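Local coordinates for protein phenolpthiocerol synthesis type-I polyketide synthase ppsA (Mycobacterium bovis, PDB 7AKC) that serves as the acyltransferase domain of a modular polyketide synthase that probably extends fatty acyl starters with malonyl-type units in phthiocerol and phenolphthiocerol biosynthesis, at residues P158-L163 and V170-Y175; I174-S177 and T181-A184. All blocks are in the same frame, centred on the assembly; numbering follows the deposited sequence.

Contact 1: P158-L163 and V170-Y175. With NA (sodium ion), chain B.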
# COMPACT_ATOMS: atom_id res chain seq x y z
N PRO A 158 -3.15 -15.33 10.74
CA PRO A 158 -2.49 -16.57 11.22
C PRO A 158 -2.91 -17.77 10.35
O PRO A 158 -2.07 -18.60 9.99
CB PRO A 158 -2.98 -16.71 12.66
CG PRO A 158 -3.26 -15.28 13.09
CD PRO A 158 -3.88 -14.66 11.83
N THR A 159 -4.18 -17.81 9.91
CA THR A 159 -4.63 -18.91 9.05
C THR A 159 -3.94 -18.81 7.66
O THR A 159 -3.52 -19.81 7.06
CB THR A 159 -6.14 -18.82 8.84
OG1 THR A 159 -6.82 -18.85 10.11
CG2 THR A 159 -6.65 -19.96 7.98
N THR A 160 -3.77 -17.58 7.17
CA THR A 160 -3.05 -17.36 5.92
C THR A 160 -1.60 -17.85 6.05
O THR A 160 -1.12 -18.60 5.20
CB THR A 160 -3.06 -15.90 5.53
OG1 THR A 160 -4.42 -15.51 5.29
CG2 THR A 160 -2.24 -15.66 4.24
N GLU A 161 -0.90 -17.45 7.14
CA GLU A 161 0.51 -17.87 7.30
C GLU A 161 0.60 -19.40 7.32
O GLU A 161 1.49 -19.96 6.71
CB GLU A 161 1.15 -17.29 8.56
CG GLU A 161 1.26 -15.78 8.54
CD GLU A 161 2.45 -15.25 7.75
OE1 GLU A 161 2.95 -15.93 6.84
OE2 GLU A 161 2.86 -14.11 8.04
N ALA A 162 -0.37 -20.05 7.93
CA ALA A 162 -0.39 -21.50 8.03
C ALA A 162 -0.60 -22.09 6.63
O ALA A 162 0.08 -23.04 6.28
CB ALA A 162 -1.49 -21.94 8.98
N LEU A 163 -1.54 -21.53 5.85
CA LEU A 163 -1.78 -22.02 4.49
C LEU A 163 -0.51 -21.95 3.59
O LEU A 163 -0.28 -22.88 2.78
CB LEU A 163 -2.86 -21.10 3.88
CG LEU A 163 -3.06 -21.23 2.34
CD1 LEU A 163 -3.70 -22.61 2.00
CD2 LEU A 163 -3.84 -20.06 1.82
N VAL A 170 5.80 -18.01 -1.72
CA VAL A 170 4.58 -17.25 -1.49
C VAL A 170 4.62 -16.70 -0.08
O VAL A 170 4.79 -17.47 0.86
CB VAL A 170 3.29 -18.07 -1.69
CG1 VAL A 170 2.08 -17.21 -1.36
CG2 VAL A 170 3.22 -18.59 -3.14
N THR A 171 4.39 -15.38 0.07
CA THR A 171 4.36 -14.78 1.39
C THR A 171 3.12 -13.96 1.59
O THR A 171 2.40 -13.62 0.63
CB THR A 171 5.69 -13.97 1.61
OG1 THR A 171 5.82 -13.02 0.55
CG2 THR A 171 6.92 -14.89 1.67
N LEU A 172 2.85 -13.60 2.84
CA LEU A 172 1.75 -12.73 3.19
C LEU A 172 2.21 -11.35 2.70
O LEU A 172 3.29 -10.88 3.06
CB LEU A 172 1.56 -12.76 4.71
CG LEU A 172 0.31 -12.07 5.21
CD1 LEU A 172 -0.12 -12.61 6.61
CD2 LEU A 172 0.52 -10.58 5.34
N GLY A 173 1.46 -10.81 1.77
CA GLY A 173 1.79 -9.54 1.12
C GLY A 173 1.14 -8.33 1.78
O GLY A 173 1.78 -7.28 1.86
N ILE A 174 -0.16 -8.41 2.12
CA ILE A 174 -0.86 -7.24 2.71
C ILE A 174 -1.81 -7.66 3.80
O ILE A 174 -2.58 -8.61 3.63
CB ILE A 174 -1.66 -6.43 1.64
CG1 ILE A 174 -0.81 -6.10 0.40
CG2 ILE A 174 -2.33 -5.13 2.22
CD1 ILE A 174 -1.66 -5.39 -0.77
N TYR A 175 -1.73 -6.93 4.97
CA TYR A 175 -2.67 -7.15 6.05
C TYR A 175 -3.82 -6.17 5.76
O TYR A 175 -3.69 -4.98 6.08
CB TYR A 175 -2.07 -6.86 7.44
CG TYR A 175 -0.93 -7.76 7.85
CD1 TYR A 175 0.39 -7.44 7.51
CD2 TYR A 175 -1.15 -8.88 8.64
CE1 TYR A 175 1.45 -8.23 7.95
CE2 TYR A 175 -0.10 -9.67 9.09
CZ TYR A 175 1.20 -9.33 8.76
OH TYR A 175 2.22 -10.14 9.17
NA NA B . 5.47 -19.09 2.25
O HOH W 1 4.44 -15.01 4.83
O HOH W 2 1.82 -12.63 10.01
O HOH W 3 5.31 -17.83 4.22
O HOH W 4 7.01 -20.38 3.49
O HOH W 5 7.76 -18.20 2.48
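The carboxylate of Glu161 and the phenol ring of Tyr175 are the two flat groups here, and Leu172 packs against both. One face of the ring carries Leu172 CD2, which stands 3.6 Å above the plane and over its centre; His269 also meets this ring, with the planes at about 25°. Leu172 CB and CD1 lie over one face of the carboxylate, the shortest approach being Glu161 OE2 to Leu172 CD1 at 3.6 Å. The Glu161 and Leu172 side chains cross at about a right angle. What brings the acid there is a bend at its second torsion (chi2 -81°), which folds the chain over the leucine.

No direct hydrogen bond joins the segments; two waters do that work. One donates a hydrogen bond to Glu161 OE1 at 2.7 Å and accepts one from Leu172 N at 2.9 Å, so the strand backbone is tied to the helix side chain. The other lies 2.7 Å from both Glu161 OE2 and Tyr175 OH, spanning a pair that is 4.2 Å apart. Each carboxylate oxygen thus has its own water, which restrains rotation of the group. Deeper in, the methyl of Thr160 reaches Leu172 more loosely, while its hydroxyl bonds Asp156 O. At the start of the strand segment, Val170 O binds a sodium ion at 2.2 Å; Ile164 O, Phe167 O and three waters complete six ligands, pinning the turn that links helix to strand.

The segment axes approach to 8.4 Å and run at 141°. Helix 157-164 packs on one face of the antiparallel sheet, with Thr160 touching Thr181 and Ile183 of the next strand, consistent with the ferredoxin-like subdomain of acyltransferases.

Contact 2: I174-S177 and T181-A184; sequences IYNS and TVIA
Ile174 and Val182 form the tight part of this contact: a hydrogen-bonded antiparallel pair with both backbone bonds made. Val182 N donates to Ile174 O at 2.9 Å with an N-H...O angle of 172°, and Ile174 N returns a bond to Val182 O at 3.1 Å. Their side chains lie alongside each other on the same face of the sheet and point the same way, CB of Ile174 being 3.8 Å from CB of Val182. With Val182 CG1 anti to the backbone N (chi1 177°), the other methyl, CG2, lies 4.1 Å from both Ile174 CB and Asn176 OD1. On this same face Ile174 also touches His111.

The neighbouring pair is looser. Tyr175 and Thr181 are a non-hydrogen-bonded pair on the other face, and their side chains do not meet; Thr181 instead lays CG2 against Ile174 O. Tyr175 and Asn176 are the partly exposed residues, whereas toward the turn a water bridges the buried Ser177 and Thr181. It donates to Ser177 O and to Thr181 OG1, each at 2.8 Å, and the same hydroxyl is hydrogen-bonded to Leu155 O, so it is held by two partners. Asn176 ND2 makes a weak bond to Gln180 OE1.

Opposite Gln180 the first strand fits in two residues, Asn176 and Ser177, as a classic beta bulge that disrupts regular pairing just before the turn. The segment axes lie 5.0 Å apart at 160°, as expected of a beta hairpin, here the one joining two adjacent strands of the antiparallel sheet in the small, ferredoxin-like part of the acyltransferase fold.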
# COMPACT_ATOMS: atom_id res chain seq x y z
N ILE A 174 -0.16 -8.41 2.12
CA ILE A 174 -0.86 -7.24 2.71
C ILE A 174 -1.81 -7.66 3.80
O ILE A 174 -2.58 -8.61 3.63
CB ILE A 174 -1.66 -6.43 1.64
CG1 ILE A 174 -0.81 -6.10 0.40
CG2 ILE A 174 -2.33 -5.13 2.22
CD1 ILE A 174 -1.66 -5.39 -0.77
N TYR A 175 -1.73 -6.93 4.97
CA TYR A 175 -2.67 -7.15 6.05
C TYR A 175 -3.82 -6.17 5.76
O TYR A 175 -3.69 -4.98 6.08
CB TYR A 175 -2.07 -6.86 7.44
CG TYR A 175 -0.93 -7.76 7.85
CD1 TYR A 175 0.39 -7.44 7.51
CD2 TYR A 175 -1.15 -8.88 8.64
CE1 TYR A 175 1.45 -8.23 7.95
CE2 TYR A 175 -0.10 -9.67 9.09
CZ TYR A 175 1.20 -9.33 8.76
OH TYR A 175 2.22 -10.14 9.17
N ASN A 176 -4.86 -6.61 5.05
CA ASN A 176 -5.97 -5.72 4.70
C ASN A 176 -6.80 -5.31 5.88
O ASN A 176 -7.03 -4.14 6.12
CB ASN A 176 -6.86 -6.35 3.62
CG ASN A 176 -6.60 -5.79 2.27
OD1 ASN A 176 -5.52 -5.28 1.99
ND2 ASN A 176 -7.56 -5.89 1.37
N SER A 177 -7.30 -6.32 6.59
CA SER A 177 -8.18 -6.14 7.72
C SER A 177 -8.18 -7.51 8.45
O SER A 177 -7.51 -8.46 8.02
CB SER A 177 -9.57 -5.74 7.21
OG SER A 177 -10.19 -6.83 6.53
N THR A 181 -6.78 -11.08 3.93
CA THR A 181 -5.33 -11.03 3.83
C THR A 181 -4.92 -11.28 2.39
O THR A 181 -5.51 -12.15 1.74
CB THR A 181 -4.76 -12.17 4.75
OG1 THR A 181 -5.30 -12.00 6.07
CG2 THR A 181 -3.23 -12.12 4.85
N VAL A 182 -3.95 -10.53 1.88
CA VAL A 182 -3.47 -10.72 0.51
C VAL A 182 -2.17 -11.49 0.53
O VAL A 182 -1.27 -11.15 1.33
CB VAL A 182 -3.28 -9.34 -0.17
CG1 VAL A 182 -2.70 -9.50 -1.58
CG2 VAL A 182 -4.59 -8.57 -0.19
N ILE A 183 -2.05 -12.52 -0.30
CA ILE A 183 -0.80 -13.27 -0.47
C ILE A 183 -0.15 -12.87 -1.84
O ILE A 183 -0.85 -12.41 -2.73
CB ILE A 183 -1.00 -14.77 -0.41
CG1 ILE A 183 -2.02 -15.24 -1.49
CG2 ILE A 183 -1.49 -15.14 1.02
CD1 ILE A 183 -2.09 -16.77 -1.58
N ALA A 184 1.15 -13.08 -1.98
CA ALA A 184 1.86 -12.68 -3.17
C ALA A 184 2.96 -13.69 -3.47
O ALA A 184 3.62 -14.18 -2.56
CB ALA A 184 2.46 -11.28 -2.99
O HOH W 6 -5.01 -9.49 7.30

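In the fold
Contacts 1 and 2 share Ile174 and Tyr175 on strand 171-177, and their centres are 7 Å apart. Contact 1 sets helix 157-164 beside the strand, whereas contact 2 pairs the strand with 180-184. The pairing extends back into contact 1: Gly173 N lies 2.8 Å from Val182 O and Thr171 O 2.9 Å from Ala184 N, and a second classic bulge sets the two residues Gly173 and Ile174 against the single Val182. Thr160 joins the two directly, its CG2 3.4 Å from Ile183 CG2. The sodium ion of contact 1 is about 11 Å from the nearest side-chain atom of Thr181. Ile174 approaches, without touching, a probable nucleophile elbow containing Ser112.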